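Local structure of alpha-glucosidase YIHQ (5AEG) at residues T161-T164 and W165-D168; K270-D273 and T274-A278; E408-P411 and T412-L416; E423-H426 and N427-A431; G539-P542 and G543-W546. The protein hydrolyses sulfoquinovosyl diacylglycerides and simple sulfoquinovosides such as sulfoquinovosyl glycerol, releasing sulfoquinovose for use as a carbon and sulfur source. All blocks are in the same frame, centred on the assembly; numbering follows the deposited sequence.

Contact 1 (T161-T164 and W165-D168); sequences TYVT and WQAD
The side-chain amide of Q166 lies flat over one face of the Y162 ring, one helical turn back, with the two planes only 13° apart. Its oxygen sits toward the rim, OE1 of Q166 being 3.4 Å from CE2 of Y162, while the CG methylene leans over the same ring as a CH-pi donor, 4.1 Å from the centroid. The ring can reach this place because Y162 holds CG anti to its backbone N (chi1 -180°), which carries the phenol along the helix toward residues 165 and 166. There W165 arrives at a slant, its CE3 3.8 Å from CE1 of Y162. Both aromatic residues belong to the exposed side, a thin layer of flat groups on the surface.

Residues 162-168 make up nearly all of the short helix 162-169, in the N-terminal galactose mutarotase-like region of this family 31 enzyme, and the side chain of T161, at the N-cap position, makes no capping bond. The i to i+4 ladder is regular, with Q166 N meeting Y162 O at 2.9 Å in an almost straight bond (176°) and D168 N meeting T164 O at 2.8 Å.

The other side of the helix is tight. T164 and A167 are buried, and OG1 of T164 is hydrogen-bonded to the backbone O of N158. V163, its side chain about 8 Å from a bound calcium ion, packs on V155, N474 and M514. At the far end the D168 carboxylate is divided between two partners, OD2 forming a salt bridge with K159 and OD1 accepting from the backbone N of G174.

Contact 2 (K270-D273 and T274-A278); sequences KKLD and TMRNA
A salt bridge one turn apart on a TIM-barrel helix, laid over a leucine, is the centre of this local contact between D273, R276 and L272 in the second half of helix 265-277. NH2 of R276 donates to OD1 of D273 at 2.6 Å, the carboxylate oxygen lying at the guanidinium edge, close to its plane. Carboxylate and guanidinium are nearly coplanar, 22° apart, and the two side chains run side by side. A bend at chi3 of R276 (-41°) folds the guanidinium back over L272, whose CD2 lies over the centre of one face, 3.6 Å from CZ.

A water ties the group together: it donates to OD1 of D273 and OD1 of N277, and accepts a weak bond from NE of R276. The outer ends have further partners, NH1 of R276 in a salt bridge with E326 and OD2 of D273 bonded to NE2 of Q269, so both charged groups are held at more than one point.

K270 O accepts twice from T274, from the backbone N at 3.0 Å and from OG1 at 2.9 Å, the two donors reaching it from opposite faces of the carbonyl plane. The inner side is apolar: L272 packs on V282 and I285, and M275 on V282 and F558. One polar and one apolar side suit the crossover helix of a TIM-barrel beta-alpha-beta unit, here strand 257-260, helix 265-277 and strand 282-286.

Contact 3 (E408-P411 and T412-L416); sequences EYLP and TDTYL
P411 O takes two donors from one residue: OG1 of T414 at 2.8 Å and, more weakly, the backbone N of T414 at 3.4 Å. The second bond closes a type I beta turn from P411 to T414, and the hydroxyl reinforces it. OG1 of T414 stands between its own backbone N and carbonyl carbon (chi1 51°), a position that turns it back toward P411 O and sets CG2 of T414 against CD of P411, 3.8 Å away.

The L410 side chain crosses T414 obliquely, its CD1 3.8 Å from OG1 of T414 and roughly at right angles to the bond toward P411 O. Beyond it, L410 and L416 reach for each other tip to tip, with CD2 of L410 4.1 Å from CD1 of L416. D413 touches CB of P411 through OD1, an atom also hydrogen-bonded to the hydroxyl of Y363.

The turn lies in the loop that follows barrel strand 401-404 and also carries E408, probably an active-site residue, which forms a salt bridge with R455. L410 and L416 rest on W429 of helix 422-444, T414 on A422 of that helix, and P411 packs on V365 of strand 364-367.

Contact 4 (E423-H426 and N427-A431); sequences EIMH and NAWPA
M425 O and H426 O face the backbone N atoms of the next turn, where the helix is kinked and the usual ladder is interrupted. W429 N donates to H426 O at 3.2 Å, from well above the carbonyl plane, and A428 N makes a weak bond to M425 O at 3.0 Å; both are i to i+3 links. P430 has no N-H to give. N427 N is satisfied by a water at 2.9 Å, which in turn donates to E423 O and so bridges the gap. A431 N is hydrogen-bonded to OG of S458, and I424 O to OG of S200.

Both ring nitrogens of H426 face backbone carbonyls, ND1 that of L410 and NE2 that of T150, a pairing that would favour the doubly protonated imidazole; the ring stacks on W149. N427 is held by the end of strand 145-148 and the residues just after it, ND2 donating to L148 O and OD1 accepting from T150 N. With CG anti to the backbone N (chi1 172°), H426 puts CD2 3.5 Å from OD1 of N427.

CE of M425 closes the apolar side against CB of A428 and CZ3 of W429, at 4.3 Å each. Residues 423-431 belong to helix 422-444, which follows barrel strand 401-404; E423 packs on strand 39-49.

Contact 5 (G539-P542 and G543-W546); sequences GNRP and GDNW
The backbone N of D544 donates to R541 O at 2.9 Å. The next amide, N of N545, donates to P542 O at 3.1 Å. These consecutive i to i+3 bonds wind the chain through a single short 3-10 turn, each donor standing above its carbonyl plane.

Around that core the side chains of R541 and D544 run side by side. OD2 of D544 lies 3.5 Å from CD of R541, touching the aliphatic part of the arginine; the charged ends stay farther apart, NH1 of R541 to OD2 of D544 being 4.6 Å, beyond a salt bridge. N545 points its side chain back toward residues 539-542, with CG anti to its own carbonyl carbon (chi1 -73°), and ND2 of N545 comes 3.9 Å from CA of G539, a position with no side chain to obstruct it.

The second shell fixes that amide: ND2 of N545 bonds E538 O and OG1 of T510, while OD1 accepts from the backbone N of R516. P542 O also accepts from NE2 of Q547. N540 O accepts from R301, and G539 N is bonded to H537; both R301 and H537 bind the sulfolipid substrate. The turn lies in the loop between barrel strand 534-536 and helix 552-567, with W546 packed on K518 and L521 of helix 518-528.

Contacts 3 and 4 touch, their centres about 8 Å apart: E408 O packs against H426 CE1 at 3.2 Å, so loop and helix are joined beside the probable active-site residue E408. P430 of contact 4 lies about 10 Å, side chain to side chain, from the nucleophile D405. Contact 5, its centre about 31 Å from that of contact 3, adjoins the substrate-binding H537 and R301, and the side chain of A167 in contact 1 is about 9 Å from that of the proposed proton donor D472. Contacts 1 and 5 approach to about 9 Å between nearest atoms. Contact 2 lies away from the annotated sites, about 9 Å from contact 5 at nearest atoms.

Contact 1 (T161-T164 and W165-D168)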
loop_
_atom_site.group_PDB
_atom_site.type_symbol
_atom_site.label_atom_id
_atom_site.label_comp_id
_atom_site.label_asym_id
_atom_site.label_seq_id
_atom_site.Cartn_x
_atom_site.Cartn_y
_atom_site.Cartn_z
ATOM N N THR A 161 7.479 -19.422 -11.048
ATOM C CA THR A 161 8.538 -19.644 -10.054
ATOM C C THR A 161 8.121 -20.718 -9.096
ATOM O O THR A 161 6.937 -20.933 -8.811
ATOM C CB THR A 161 8.950 -18.338 -9.309
ATOM O OG1 THR A 161 7.901 -17.903 -8.450
ATOM C CG2 THR A 161 9.321 -17.308 -10.273
ATOM N N TYR A 162 9.121 -21.403 -8.585
ATOM C CA TYR A 162 8.919 -22.606 -7.773
ATOM C C TYR A 162 8.215 -22.377 -6.484
ATOM O O TYR A 162 7.295 -23.117 -6.088
ATOM C CB TYR A 162 10.297 -23.275 -7.586
ATOM C CG TYR A 162 10.290 -24.541 -6.779
ATOM C CD1 TYR A 162 9.460 -25.601 -7.124
ATOM C CD2 TYR A 162 11.175 -24.711 -5.699
ATOM C CE1 TYR A 162 9.444 -26.757 -6.391
ATOM C CE2 TYR A 162 11.170 -25.892 -4.962
ATOM C CZ TYR A 162 10.311 -26.902 -5.325
ATOM O OH TYR A 162 10.225 -28.069 -4.637
ATOM N N VAL A 163 8.541 -21.280 -5.819
ATOM C CA VAL A 163 7.892 -20.973 -4.550
ATOM C C VAL A 163 6.372 -20.741 -4.758
ATOM O O VAL A 163 5.525 -21.095 -3.924
ATOM C CB VAL A 163 8.617 -19.780 -3.885
ATOM C CG1 VAL A 163 7.809 -19.177 -2.774
ATOM C CG2 VAL A 163 9.982 -20.273 -3.326
ATOM N N THR A 164 6.061 -20.072 -5.849
ATOM C CA THR A 164 4.630 -19.790 -6.146
ATOM C C THR A 164 3.843 -21.134 -6.302
ATOM O O THR A 164 2.715 -21.285 -5.737
ATOM C CB THR A 164 4.495 -18.973 -7.407
ATOM O OG1 THR A 164 5.410 -17.840 -7.345
ATOM C CG2 THR A 164 3.040 -18.529 -7.605
ATOM N N TRP A 165 4.437 -22.051 -7.009
ATOM C CA TRP A 165 3.819 -23.372 -7.259
ATOM C C TRP A 165 3.640 -24.115 -5.955
ATOM O O TRP A 165 2.554 -24.677 -5.655
ATOM C CB TRP A 165 4.646 -24.177 -8.251
ATOM C CG TRP A 165 4.125 -25.597 -8.349
ATOM C CD1 TRP A 165 3.056 -26.013 -9.059
ATOM C CD2 TRP A 165 4.651 -26.753 -7.692
ATOM N NE1 TRP A 165 2.845 -27.379 -8.848
ATOM C CE2 TRP A 165 3.811 -27.847 -8.015
ATOM C CE3 TRP A 165 5.720 -26.965 -6.834
ATOM C CZ2 TRP A 165 4.034 -29.152 -7.507
ATOM C CZ3 TRP A 165 5.947 -28.282 -6.329
ATOM C CH2 TRP A 165 5.083 -29.342 -6.670
ATOM N N GLN A 166 4.690 -24.114 -5.133
ATOM C CA GLN A 166 4.558 -24.677 -3.779
ATOM C C GLN A 166 3.443 -24.082 -2.902
ATOM O O GLN A 166 2.615 -24.815 -2.271
ATOM C CB GLN A 166 5.884 -24.571 -3.013
ATOM C CG GLN A 166 7.007 -25.372 -3.591
ATOM C CD GLN A 166 8.290 -25.196 -2.797
ATOM O OE1 GLN A 166 8.991 -24.187 -2.917
ATOM N NE2 GLN A 166 8.517 -26.089 -1.896
ATOM N N ALA A 167 3.358 -22.740 -2.883
ATOM C CA ALA A 167 2.354 -22.060 -2.070
ATOM C C ALA A 167 0.956 -22.378 -2.639
ATOM O O ALA A 167 0.017 -22.469 -1.897
ATOM C CB ALA A 167 2.615 -20.553 -2.103
ATOM N N ASP A 168 0.853 -22.466 -3.956
ATOM C CA ASP A 168 -0.458 -22.777 -4.614
ATOM C C ASP A 168 -0.935 -24.210 -4.319
ATOM O O ASP A 168 -2.121 -24.451 -4.345
ATOM C CB ASP A 168 -0.357 -22.637 -6.137
ATOM C CG ASP A 168 -0.630 -21.223 -6.635
ATOM O OD1 ASP A 168 -1.103 -20.412 -5.828
ATOM O OD2 ASP A 168 -0.383 -20.970 -7.864
#

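Contact 2 (K270-D273 and T274-A278)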
loop_
_atom_site.group_PDB
_atom_site.type_symbol
_atom_site.label_atom_id
_atom_site.label_comp_id
_atom_site.label_asym_id
_atom_site.label_seq_id
_atom_site.Cartn_x
_atom_site.Cartn_y
_atom_site.Cartn_z
ATOM N N LYS A 270 18.536 -6.602 26.079
ATOM C CA LYS A 270 19.885 -7.053 25.713
ATOM C C LYS A 270 20.216 -6.646 24.290
ATOM O O LYS A 270 21.334 -6.270 23.974
ATOM C CB LYS A 270 20.054 -8.574 25.795
ATOM C CG LYS A 270 20.294 -9.071 27.245
ATOM C CD LYS A 270 20.990 -10.450 27.327
ATOM C CE LYS A 270 22.538 -10.404 27.223
ATOM N NZ LYS A 270 23.099 -10.385 25.823
ATOM N N LYS A 271 19.236 -6.812 23.423
ATOM C CA LYS A 271 19.456 -6.490 22.006
ATOM C C LYS A 271 19.578 -4.989 21.798
ATOM O O LYS A 271 20.481 -4.578 21.064
ATOM C CB LYS A 271 18.400 -7.116 21.097
ATOM C CG LYS A 271 18.504 -8.602 21.030
ATOM C CD LYS A 271 17.486 -9.124 20.027
ATOM C CE LYS A 271 17.304 -10.630 20.045
ATOM N NZ LYS A 271 18.539 -11.264 19.592
ATOM N N LEU A 272 18.768 -4.189 22.470
ATOM C CA LEU A 272 18.883 -2.743 22.429
ATOM C C LEU A 272 20.289 -2.308 22.816
ATOM O O LEU A 272 20.915 -1.415 22.178
ATOM C CB LEU A 272 17.860 -2.037 23.340
ATOM C CG LEU A 272 18.012 -0.528 23.554
ATOM C CD1 LEU A 272 17.760 0.186 22.211
ATOM C CD2 LEU A 272 17.107 0.006 24.658
ATOM N N ASP A 273 20.781 -2.898 23.901
ATOM C CA ASP A 273 22.091 -2.508 24.399
ATOM C C ASP A 273 23.211 -2.903 23.505
ATOM O O ASP A 273 24.128 -2.106 23.374
ATOM C CB ASP A 273 22.344 -3.057 25.833
ATOM C CG ASP A 273 21.510 -2.343 26.883
ATOM O OD1 ASP A 273 21.241 -1.147 26.758
ATOM O OD2 ASP A 273 21.162 -2.943 27.913
ATOM N N THR A 274 23.210 -4.135 22.992
ATOM C CA THR A 274 24.200 -4.590 22.059
ATOM C C THR A 274 24.328 -3.661 20.822
ATOM O O THR A 274 25.453 -3.347 20.378
ATOM C CB THR A 274 23.834 -5.996 21.577
ATOM O OG1 THR A 274 23.899 -6.887 22.689
ATOM C CG2 THR A 274 24.722 -6.480 20.443
ATOM N N MET A 275 23.178 -3.264 20.287
ATOM C CA MET A 275 23.183 -2.375 19.093
ATOM C C MET A 275 23.674 -0.976 19.453
ATOM O O MET A 275 24.543 -0.433 18.740
ATOM C CB MET A 275 21.801 -2.314 18.475
ATOM C CG MET A 275 21.361 -3.686 17.907
ATOM S SD MET A 275 22.406 -4.507 16.729
ATOM C CE MET A 275 21.850 -3.747 15.186
ATOM N N ARG A 276 23.084 -0.402 20.496
ATOM C CA ARG A 276 23.433 0.972 20.917
ATOM C C ARG A 276 24.921 1.035 21.284
ATOM O O ARG A 276 25.591 2.020 20.900
ATOM C CB ARG A 276 22.621 1.421 22.090
ATOM C CG ARG A 276 21.322 2.081 21.745
ATOM C CD ARG A 276 20.709 2.704 22.961
ATOM N NE ARG A 276 20.823 1.863 24.216
ATOM C CZ ARG A 276 20.065 2.036 25.305
ATOM N NH1 ARG A 276 19.171 3.021 25.349
ATOM N NH2 ARG A 276 20.188 1.221 26.360
ATOM N N ASN A 277 25.455 0.016 21.969
ATOM C CA ASN A 277 26.854 0.064 22.390
ATOM C C ASN A 277 27.848 -0.159 21.289
ATOM O O ASN A 277 28.988 0.160 21.463
ATOM C CB ASN A 277 27.168 -0.928 23.535
ATOM C CG ASN A 277 26.402 -0.645 24.793
ATOM O OD1 ASN A 277 25.829 0.420 25.016
ATOM N ND2 ASN A 277 26.347 -1.632 25.618
ATOM N N ALA A 278 27.423 -0.706 20.161
ATOM C CA ALA A 278 28.216 -0.803 18.963
ATOM C C ALA A 278 28.054 0.391 18.071
ATOM O O ALA A 278 28.591 0.394 17.004
ATOM C CB ALA A 278 27.849 -2.057 18.183
HETATM O O HOH W 1 23.121 0.957 25.651
#

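Contact 3 (E408-P411 and T412-L416)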
loop_
_atom_site.group_PDB
_atom_site.type_symbol
_atom_site.label_atom_id
_atom_site.label_comp_id
_atom_site.label_asym_id
_atom_site.label_seq_id
_atom_site.Cartn_x
_atom_site.Cartn_y
_atom_site.Cartn_z
ATOM N N GLU A 408 -7.414 -6.850 4.889
ATOM C CA GLU A 408 -7.607 -7.428 3.581
ATOM C C GLU A 408 -8.515 -8.673 3.562
ATOM O O GLU A 408 -8.789 -9.212 2.520
ATOM C CB GLU A 408 -6.230 -7.695 2.867
ATOM C CG GLU A 408 -5.501 -8.949 3.334
ATOM C CD GLU A 408 -4.889 -8.841 4.735
ATOM O OE1 GLU A 408 -4.839 -7.718 5.243
ATOM O OE2 GLU A 408 -4.466 -9.906 5.326
ATOM N N TYR A 409 -8.905 -9.140 4.720
ATOM C CA TYR A 409 -9.596 -10.385 4.838
ATOM C C TYR A 409 -10.852 -10.208 5.675
ATOM O O TYR A 409 -11.039 -10.865 6.661
ATOM C CB TYR A 409 -8.682 -11.556 5.339
ATOM C CG TYR A 409 -9.435 -12.922 5.271
ATOM C CD1 TYR A 409 -10.408 -13.177 4.242
ATOM C CD2 TYR A 409 -9.261 -13.910 6.244
ATOM C CE1 TYR A 409 -11.107 -14.359 4.169
ATOM C CE2 TYR A 409 -10.005 -15.112 6.181
ATOM C CZ TYR A 409 -10.909 -15.326 5.143
ATOM O OH TYR A 409 -11.605 -16.513 5.015
ATOM N N LEU A 410 -11.707 -9.291 5.262
ATOM C CA LEU A 410 -13.172 -9.335 5.622
ATOM C C LEU A 410 -13.798 -10.466 4.763
ATOM O O LEU A 410 -13.805 -10.395 3.531
ATOM C CB LEU A 410 -13.919 -8.059 5.319
ATOM C CG LEU A 410 -15.419 -8.224 5.691
ATOM C CD1 LEU A 410 -15.597 -8.189 7.232
ATOM C CD2 LEU A 410 -16.328 -7.249 5.015
ATOM N N PRO A 411 -14.241 -11.577 5.390
ATOM C CA PRO A 411 -14.810 -12.676 4.600
ATOM C C PRO A 411 -16.065 -12.231 3.914
ATOM O O PRO A 411 -16.801 -11.358 4.441
ATOM C CB PRO A 411 -15.137 -13.761 5.669
ATOM C CG PRO A 411 -14.120 -13.519 6.720
ATOM C CD PRO A 411 -14.204 -11.980 6.818
ATOM N N THR A 412 -16.265 -12.757 2.733
ATOM C CA THR A 412 -17.404 -12.309 1.925
ATOM C C THR A 412 -18.755 -12.932 2.263
ATOM O O THR A 412 -19.792 -12.561 1.674
ATOM C CB THR A 412 -17.109 -12.513 0.442
ATOM O OG1 THR A 412 -16.328 -13.708 0.245
ATOM C CG2 THR A 412 -16.300 -11.338 -0.038
ATOM N N ASP A 413 -18.755 -13.807 3.235
ATOM C CA ASP A 413 -20.007 -14.387 3.814
ATOM C C ASP A 413 -20.241 -13.913 5.251
ATOM O O ASP A 413 -20.944 -14.587 6.003
ATOM C CB ASP A 413 -19.995 -15.909 3.679
ATOM C CG ASP A 413 -18.901 -16.555 4.407
ATOM O OD1 ASP A 413 -18.051 -15.842 4.961
ATOM O OD2 ASP A 413 -18.823 -17.794 4.409
ATOM N N THR A 414 -19.689 -12.735 5.619
ATOM C CA THR A 414 -20.121 -12.042 6.816
ATOM C C THR A 414 -21.364 -11.215 6.515
ATOM O O THR A 414 -21.616 -10.864 5.346
ATOM C CB THR A 414 -19.061 -11.043 7.346
ATOM O OG1 THR A 414 -18.650 -10.185 6.264
ATOM C CG2 THR A 414 -17.882 -11.816 7.924
ATOM N N TYR A 415 -22.099 -10.903 7.596
ATOM C CA TYR A 415 -23.266 -10.070 7.603
ATOM C C TYR A 415 -22.959 -8.974 8.582
ATOM O O TYR A 415 -22.609 -9.235 9.737
ATOM C CB TYR A 415 -24.525 -10.880 8.011
ATOM C CG TYR A 415 -24.849 -11.833 6.936
ATOM C CD1 TYR A 415 -24.170 -13.013 6.837
ATOM C CD2 TYR A 415 -25.751 -11.496 5.922
ATOM C CE1 TYR A 415 -24.379 -13.865 5.774
ATOM C CE2 TYR A 415 -25.987 -12.362 4.871
ATOM C CZ TYR A 415 -25.281 -13.537 4.808
ATOM O OH TYR A 415 -25.469 -14.438 3.812
ATOM N N LEU A 416 -23.085 -7.747 8.076
ATOM C CA LEU A 416 -22.627 -6.569 8.726
ATOM C C LEU A 416 -23.768 -5.723 9.234
ATOM O O LEU A 416 -24.840 -5.690 8.622
ATOM C CB LEU A 416 -21.814 -5.716 7.738
ATOM C CG LEU A 416 -20.633 -6.572 7.276
ATOM C CD1 LEU A 416 -20.110 -6.153 5.966
ATOM C CD2 LEU A 416 -19.591 -6.681 8.390
#

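Contact 4 (E423-H426 and N427-A431)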
loop_
_atom_site.group_PDB
_atom_site.type_symbol
_atom_site.label_atom_id
_atom_site.label_comp_id
_atom_site.label_asym_id
_atom_site.label_seq_id
_atom_site.Cartn_x
_atom_site.Cartn_y
_atom_site.Cartn_z
ATOM N N GLU A 423 -19.747 -8.407 0.047
ATOM C CA GLU A 423 -19.154 -8.192 -1.292
ATOM C C GLU A 423 -18.776 -6.783 -1.655
ATOM O O GLU A 423 -17.903 -6.584 -2.526
ATOM C CB GLU A 423 -19.975 -8.860 -2.392
ATOM C CG GLU A 423 -19.964 -10.392 -2.224
ATOM C CD GLU A 423 -20.787 -11.165 -3.250
ATOM O OE1 GLU A 423 -21.161 -10.641 -4.296
ATOM O OE2 GLU A 423 -20.992 -12.362 -3.046
ATOM N N ILE A 424 -19.467 -5.804 -1.096
ATOM C CA ILE A 424 -19.164 -4.417 -1.217
ATOM C C ILE A 424 -18.284 -3.890 -0.077
ATOM O O ILE A 424 -17.404 -3.016 -0.273
ATOM C CB ILE A 424 -20.493 -3.568 -1.294
ATOM C CG1 ILE A 424 -21.371 -3.997 -2.522
ATOM C CG2 ILE A 424 -20.229 -2.056 -1.259
ATOM C CD1 ILE A 424 -20.832 -3.716 -3.877
ATOM N N MET A 425 -18.513 -4.338 1.137
ATOM C CA MET A 425 -17.686 -3.839 2.260
ATOM C C MET A 425 -16.230 -4.362 2.283
ATOM O O MET A 425 -15.373 -3.722 2.882
ATOM C CB MET A 425 -18.361 -4.182 3.600
ATOM C CG MET A 425 -19.657 -3.364 3.910
ATOM S SD MET A 425 -19.521 -1.586 3.694
ATOM C CE MET A 425 -18.207 -1.230 4.792
ATOM N N HIS A 426 -16.010 -5.498 1.659
ATOM C CA HIS A 426 -14.702 -6.186 1.708
ATOM C C HIS A 426 -13.571 -5.237 1.286
ATOM O O HIS A 426 -12.645 -4.988 2.059
ATOM C CB HIS A 426 -14.734 -7.382 0.805
ATOM C CG HIS A 426 -13.399 -8.024 0.634
ATOM N ND1 HIS A 426 -12.828 -8.836 1.592
ATOM C CD2 HIS A 426 -12.486 -7.905 -0.360
ATOM C CE1 HIS A 426 -11.631 -9.222 1.162
ATOM N NE2 HIS A 426 -11.394 -8.639 0.002
ATOM N N ASN A 427 -13.747 -4.584 0.145
ATOM C CA ASN A 427 -12.710 -3.657 -0.387
ATOM C C ASN A 427 -12.639 -2.370 0.396
ATOM O O ASN A 427 -11.589 -1.725 0.449
ATOM C CB ASN A 427 -12.949 -3.335 -1.860
ATOM C CG ASN A 427 -12.421 -4.387 -2.783
ATOM O OD1 ASN A 427 -11.652 -5.250 -2.406
ATOM N ND2 ASN A 427 -12.823 -4.311 -4.032
ATOM N N ALA A 428 -13.721 -1.973 1.082
ATOM C CA ALA A 428 -13.695 -0.752 1.932
ATOM C C ALA A 428 -13.131 -0.965 3.339
ATOM O O ALA A 428 -12.909 0.001 4.098
ATOM C CB ALA A 428 -15.138 -0.173 2.032
ATOM N N TRP A 429 -12.933 -2.229 3.709
ATOM C CA TRP A 429 -12.534 -2.534 5.096
ATOM C C TRP A 429 -11.179 -1.862 5.502
ATOM O O TRP A 429 -11.030 -1.320 6.590
ATOM C CB TRP A 429 -12.406 -4.032 5.352
ATOM C CG TRP A 429 -12.816 -4.431 6.722
ATOM C CD1 TRP A 429 -12.041 -4.853 7.721
ATOM C CD2 TRP A 429 -14.170 -4.353 7.254
ATOM N NE1 TRP A 429 -12.821 -5.143 8.864
ATOM C CE2 TRP A 429 -14.121 -4.810 8.599
ATOM C CE3 TRP A 429 -15.394 -4.035 6.687
ATOM C CZ2 TRP A 429 -15.292 -4.925 9.411
ATOM C CZ3 TRP A 429 -16.597 -4.087 7.516
ATOM C CH2 TRP A 429 -16.519 -4.570 8.850
ATOM N N PRO A 430 -10.181 -1.908 4.633
ATOM C CA PRO A 430 -8.896 -1.346 5.083
ATOM C C PRO A 430 -8.931 0.109 5.512
ATOM O O PRO A 430 -8.412 0.495 6.574
ATOM C CB PRO A 430 -7.957 -1.580 3.844
ATOM C CG PRO A 430 -8.547 -2.758 3.165
ATOM C CD PRO A 430 -10.066 -2.601 3.334
ATOM N N ALA A 431 -9.521 0.989 4.717
ATOM C CA ALA A 431 -9.554 2.393 5.161
ATOM C C ALA A 431 -10.463 2.647 6.396
ATOM O O ALA A 431 -10.204 3.603 7.149
ATOM C CB ALA A 431 -9.960 3.276 4.070
HETATM O O HOH W 2 -15.674 -5.287 -1.920
#

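Contact 5 (G539-P542 and G543-W546)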
loop_
_atom_site.group_PDB
_atom_site.type_symbol
_atom_site.label_atom_id
_atom_site.label_comp_id
_atom_site.label_asym_id
_atom_site.label_seq_id
_atom_site.Cartn_x
_atom_site.Cartn_y
_atom_site.Cartn_z
ATOM N N GLY A 539 10.914 -11.992 10.842
ATOM C CA GLY A 539 10.283 -12.968 9.912
ATOM C C GLY A 539 9.419 -13.980 10.656
ATOM O O GLY A 539 9.481 -14.099 11.894
ATOM N N ASN A 540 8.648 -14.761 9.930
ATOM C CA ASN A 540 7.713 -15.685 10.614
ATOM C C ASN A 540 8.402 -16.851 11.321
ATOM O O ASN A 540 7.786 -17.424 12.231
ATOM C CB ASN A 540 6.613 -16.239 9.724
ATOM C CG ASN A 540 7.134 -16.970 8.527
ATOM O OD1 ASN A 540 7.774 -16.375 7.702
ATOM N ND2 ASN A 540 6.961 -18.299 8.468
ATOM N N ARG A 541 9.600 -17.185 10.889
ATOM C CA ARG A 541 10.501 -18.293 11.482
ATOM C C ARG A 541 11.848 -17.708 11.863
ATOM O O ARG A 541 12.849 -17.814 11.100
ATOM C CB ARG A 541 10.674 -19.448 10.530
ATOM C CG ARG A 541 9.412 -20.310 10.303
ATOM C CD ARG A 541 9.741 -21.428 9.283
ATOM N NE ARG A 541 8.515 -22.122 8.862
ATOM C CZ ARG A 541 8.382 -22.939 7.815
ATOM N NH1 ARG A 541 9.375 -23.164 6.965
ATOM N NH2 ARG A 541 7.193 -23.495 7.582
ATOM N N PRO A 542 11.866 -16.990 12.981
ATOM C CA PRO A 542 13.041 -16.182 13.311
ATOM C C PRO A 542 14.362 -16.934 13.350
ATOM O O PRO A 542 15.434 -16.443 12.883
ATOM C CB PRO A 542 12.672 -15.627 14.677
ATOM C CG PRO A 542 11.178 -15.528 14.661
ATOM C CD PRO A 542 10.767 -16.778 13.935
ATOM N N GLY A 543 14.295 -18.176 13.857
ATOM C CA GLY A 543 15.514 -19.041 13.897
ATOM C C GLY A 543 16.078 -19.439 12.596
ATOM O O GLY A 543 17.223 -19.855 12.551
ATOM N N ASP A 544 15.348 -19.304 11.487
ATOM C CA ASP A 544 15.864 -19.649 10.190
ATOM C C ASP A 544 16.516 -18.476 9.478
ATOM O O ASP A 544 17.069 -18.645 8.428
ATOM C CB ASP A 544 14.763 -20.150 9.258
ATOM C CG ASP A 544 14.246 -21.559 9.647
ATOM O OD1 ASP A 544 14.871 -22.191 10.506
ATOM O OD2 ASP A 544 13.234 -21.979 9.082
ATOM N N ASN A 545 16.387 -17.290 10.015
ATOM C CA ASN A 545 16.835 -16.095 9.298
ATOM C C ASN A 545 18.019 -15.448 10.014
ATOM O O ASN A 545 18.036 -15.354 11.242
ATOM C CB ASN A 545 15.636 -15.085 9.337
ATOM C CG ASN A 545 14.475 -15.495 8.408
ATOM O OD1 ASN A 545 14.651 -16.180 7.414
ATOM N ND2 ASN A 545 13.307 -15.046 8.743
ATOM N N TRP A 546 18.878 -14.844 9.227
ATOM C CA TRP A 546 19.946 -13.950 9.753
ATOM C C TRP A 546 19.312 -12.680 10.271
ATOM O O TRP A 546 18.413 -12.114 9.602
ATOM C CB TRP A 546 20.957 -13.655 8.654
ATOM C CG TRP A 546 22.211 -13.107 9.171
ATOM C CD1 TRP A 546 22.575 -11.808 9.365
ATOM C CD2 TRP A 546 23.275 -13.908 9.679
ATOM N NE1 TRP A 546 23.858 -11.739 9.914
ATOM C CE2 TRP A 546 24.302 -13.031 10.118
ATOM C CE3 TRP A 546 23.457 -15.282 9.774
ATOM C CZ2 TRP A 546 25.515 -13.505 10.668
ATOM C CZ3 TRP A 546 24.702 -15.774 10.323
ATOM C CH2 TRP A 546 25.672 -14.876 10.779
#